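Local coordinates for uncharacterized protein (Parabacteroides merdae, PDB 4MXN), which is of unknown function but is probably a glycosyl hydrolase with a parallel beta-helix fold that may cleave pectin-like polysaccharides, at residues D21-I29 and S40-Q51. Numbering follows the deposited sequence.
Sequences DYQVAMFGI and SIQRAVDYISEQ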
# COMPACT_ATOMS: atom_id res chain seq x y z
N ASP A 21 -16.86 -10.55 8.15
CA ASP A 21 -15.93 -9.55 8.62
C ASP A 21 -15.30 -10.04 9.90
O ASP A 21 -15.96 -10.64 10.74
CB ASP A 21 -16.63 -8.19 8.81
CG ASP A 21 -17.17 -7.55 7.53
OD1 ASP A 21 -16.68 -7.91 6.44
OD2 ASP A 21 -18.03 -6.66 7.63
N TYR A 22 -14.01 -9.80 10.03
CA TYR A 22 -13.19 -10.19 11.18
C TYR A 22 -12.56 -8.97 11.81
O TYR A 22 -11.87 -8.20 11.12
CB TYR A 22 -12.08 -11.15 10.71
CG TYR A 22 -12.60 -12.47 10.18
CD1 TYR A 22 -13.05 -12.58 8.86
CD2 TYR A 22 -12.62 -13.61 10.97
CE1 TYR A 22 -13.54 -13.78 8.37
CE2 TYR A 22 -13.12 -14.82 10.49
CZ TYR A 22 -13.57 -14.90 9.19
OH TYR A 22 -14.05 -16.09 8.71
N GLN A 23 -12.79 -8.78 13.12
CA GLN A 23 -12.21 -7.67 13.87
C GLN A 23 -10.77 -8.05 14.21
O GLN A 23 -10.53 -9.18 14.65
CB GLN A 23 -13.03 -7.39 15.14
CG GLN A 23 -14.47 -6.89 14.88
CD GLN A 23 -14.59 -5.64 14.01
OE1 GLN A 23 -13.92 -4.63 14.23
NE2 GLN A 23 -15.49 -5.69 13.05
N VAL A 24 -9.81 -7.13 13.98
CA VAL A 24 -8.38 -7.39 14.21
C VAL A 24 -8.06 -7.82 15.66
O VAL A 24 -7.20 -8.69 15.84
CB VAL A 24 -7.46 -6.22 13.77
CG1 VAL A 24 -7.39 -6.12 12.25
CG2 VAL A 24 -7.87 -4.88 14.38
N ALA A 25 -8.71 -7.23 16.67
CA ALA A 25 -8.49 -7.54 18.10
C ALA A 25 -8.61 -9.04 18.39
O ALA A 25 -7.91 -9.54 19.26
CB ALA A 25 -9.46 -6.77 18.97
N MSE A 26 -9.45 -9.76 17.62
CA MSE A 26 -9.69 -11.20 17.80
C MSE A 26 -8.46 -12.05 17.46
O MSE A 26 -8.40 -13.21 17.88
CB MSE A 26 -10.90 -11.63 16.99
CG MSE A 26 -12.19 -10.91 17.40
SE MSE A 26 -12.75 -11.27 19.25
CE MSE A 26 -11.85 -9.74 20.22
N PHE A 27 -7.48 -11.48 16.72
CA PHE A 27 -6.24 -12.17 16.35
C PHE A 27 -5.01 -11.65 17.13
O PHE A 27 -3.87 -11.95 16.76
CB PHE A 27 -6.00 -12.04 14.84
CG PHE A 27 -6.97 -12.87 14.02
CD1 PHE A 27 -8.18 -12.33 13.60
CD2 PHE A 27 -6.66 -14.17 13.64
CE1 PHE A 27 -9.07 -13.08 12.82
CE2 PHE A 27 -7.56 -14.94 12.89
CZ PHE A 27 -8.75 -14.38 12.47
N GLY A 28 -5.26 -10.91 18.21
CA GLY A 28 -4.21 -10.33 19.05
C GLY A 28 -3.52 -9.13 18.43
O GLY A 28 -2.38 -8.81 18.78
N ILE A 29 -4.19 -8.48 17.45
CA ILE A 29 -3.64 -7.30 16.78
C ILE A 29 -3.96 -6.11 17.69
O ILE A 29 -5.12 -5.93 18.05
CB ILE A 29 -4.17 -7.15 15.33
CG1 ILE A 29 -3.75 -8.36 14.46
CG2 ILE A 29 -3.71 -5.81 14.68
CD1 ILE A 29 -4.67 -8.64 13.24
N SER A 40 0.76 -11.20 13.42
CA SER A 40 -0.64 -11.46 13.78
C SER A 40 -1.58 -11.00 12.65
O SER A 40 -2.57 -11.68 12.38
CB SER A 40 -1.01 -10.80 15.10
OG SER A 40 -0.22 -11.33 16.15
N ILE A 41 -1.24 -9.87 11.97
CA ILE A 41 -2.04 -9.41 10.82
C ILE A 41 -1.93 -10.46 9.71
O ILE A 41 -2.94 -10.84 9.12
CB ILE A 41 -1.60 -8.00 10.32
CG1 ILE A 41 -1.89 -6.90 11.36
CG2 ILE A 41 -2.30 -7.68 8.97
CD1 ILE A 41 -1.16 -5.54 11.11
N GLN A 42 -0.68 -10.93 9.42
CA GLN A 42 -0.45 -11.93 8.38
C GLN A 42 -1.24 -13.21 8.66
O GLN A 42 -1.84 -13.77 7.73
CB GLN A 42 1.05 -12.27 8.24
CG GLN A 42 1.35 -13.10 6.98
CD GLN A 42 0.93 -12.34 5.75
OE1 GLN A 42 1.41 -11.22 5.50
NE2 GLN A 42 -0.05 -12.86 5.00
N ARG A 43 -1.22 -13.69 9.91
CA ARG A 43 -1.95 -14.90 10.28
C ARG A 43 -3.47 -14.68 10.11
O ARG A 43 -4.18 -15.58 9.63
CB ARG A 43 -1.60 -15.35 11.70
CG ARG A 43 -2.30 -16.67 12.11
CD ARG A 43 -1.83 -17.91 11.36
NE ARG A 43 -0.45 -18.29 11.69
CZ ARG A 43 -0.08 -19.44 12.23
NH1 ARG A 43 -0.98 -20.38 12.52
NH2 ARG A 43 1.20 -19.68 12.49
N ALA A 44 -3.97 -13.47 10.45
CA ALA A 44 -5.39 -13.17 10.27
C ALA A 44 -5.75 -13.23 8.76
O ALA A 44 -6.72 -13.88 8.39
CB ALA A 44 -5.72 -11.80 10.85
N VAL A 45 -4.89 -12.61 7.90
CA VAL A 45 -5.09 -12.58 6.44
C VAL A 45 -5.11 -14.02 5.92
O VAL A 45 -6.02 -14.36 5.18
CB VAL A 45 -4.04 -11.69 5.72
CG1 VAL A 45 -4.04 -11.94 4.20
CG2 VAL A 45 -4.30 -10.22 6.01
N ASP A 46 -4.11 -14.86 6.33
CA ASP A 46 -3.96 -16.26 5.92
C ASP A 46 -5.17 -17.10 6.36
O ASP A 46 -5.70 -17.89 5.56
CB ASP A 46 -2.66 -16.86 6.47
CG ASP A 46 -1.37 -16.26 5.93
OD1 ASP A 46 -1.45 -15.47 4.96
OD2 ASP A 46 -0.30 -16.54 6.50
N TYR A 47 -5.60 -16.93 7.62
CA TYR A 47 -6.76 -17.65 8.17
C TYR A 47 -8.03 -17.30 7.37
O TYR A 47 -8.75 -18.21 6.96
CB TYR A 47 -6.95 -17.30 9.66
CG TYR A 47 -8.17 -17.94 10.29
CD1 TYR A 47 -8.12 -19.23 10.81
CD2 TYR A 47 -9.37 -17.24 10.39
CE1 TYR A 47 -9.25 -19.81 11.39
CE2 TYR A 47 -10.50 -17.81 10.96
CZ TYR A 47 -10.44 -19.11 11.46
OH TYR A 47 -11.55 -19.67 12.02
N ILE A 48 -8.29 -15.98 7.15
CA ILE A 48 -9.47 -15.49 6.43
C ILE A 48 -9.49 -16.06 4.99
O ILE A 48 -10.52 -16.59 4.57
CB ILE A 48 -9.59 -13.93 6.47
CG1 ILE A 48 -9.73 -13.44 7.94
CG2 ILE A 48 -10.78 -13.44 5.62
CD1 ILE A 48 -9.45 -11.94 8.16
N SER A 49 -8.33 -16.06 4.30
CA SER A 49 -8.22 -16.64 2.95
C SER A 49 -8.53 -18.16 2.98
O SER A 49 -9.26 -18.63 2.12
CB SER A 49 -6.84 -16.39 2.35
OG SER A 49 -6.86 -16.65 0.96
N GLU A 50 -8.03 -18.89 4.00
CA GLU A 50 -8.26 -20.33 4.19
C GLU A 50 -9.76 -20.64 4.38
O GLU A 50 -10.23 -21.69 3.94
CB GLU A 50 -7.42 -20.86 5.38
CG GLU A 50 -7.85 -22.19 5.99
CD GLU A 50 -7.94 -23.43 5.11
OE1 GLU A 50 -7.12 -23.57 4.17
OE2 GLU A 50 -8.82 -24.28 5.38
N GLN A 51 -10.50 -19.72 5.03
CA GLN A 51 -11.94 -19.87 5.29
C GLN A 51 -12.80 -19.56 4.05
O GLN A 51 -14.03 -19.66 4.13
CB GLN A 51 -12.40 -18.98 6.46
CG GLN A 51 -11.66 -19.20 7.79
CD GLN A 51 -11.52 -20.64 8.21
OE1 GLN A 51 -12.51 -21.38 8.33
NE2 GLN A 51 -10.29 -21.06 8.45
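Y22 lays its ring against I48 of helix 38-50. CB meets I48 CD1 at 3.7 Å; with CG anti to the carbonyl carbon (chi1 -64°), the ring is set against I48. CG and CD1 come next, under I48 CG1, which sits over one ring face in a CH-pi contact 3.8 Å from the Y22 centroid. CE1 reaches I48 CG2; on the other branch CE2 approaches Y47 CE2 at 4.0 Å. At the tip, OH lies beside CB and CG of Q51. F27 repeats the theme one turn back along the helix: A44 CB stands over its ring, 3.7 Å from the centroid, while F27 CZ comes within 3.6 Å of Y47 CD2, the two rings forming an offset edge-to-face pair with planes at 60°. Farther along, the I29 and I41 side chains cross at about a right angle, CD1 of I29 3.8 Å from CG1 of I41. Replacing Y22 by an alanine would probably leave I48 without the ring beneath its CG1 and a gap beside Y47. Strand 21-23 pairs in parallel with strand 54-58, whose L56 also touches I48, consistent with helix 38-50 capping the N-terminal end of the beta-helix, as in related pectinase folds. No hydrogen bond joins the two segments, so the contact rests on apolar packing, aliphatic CH-pi contacts and one aromatic pair.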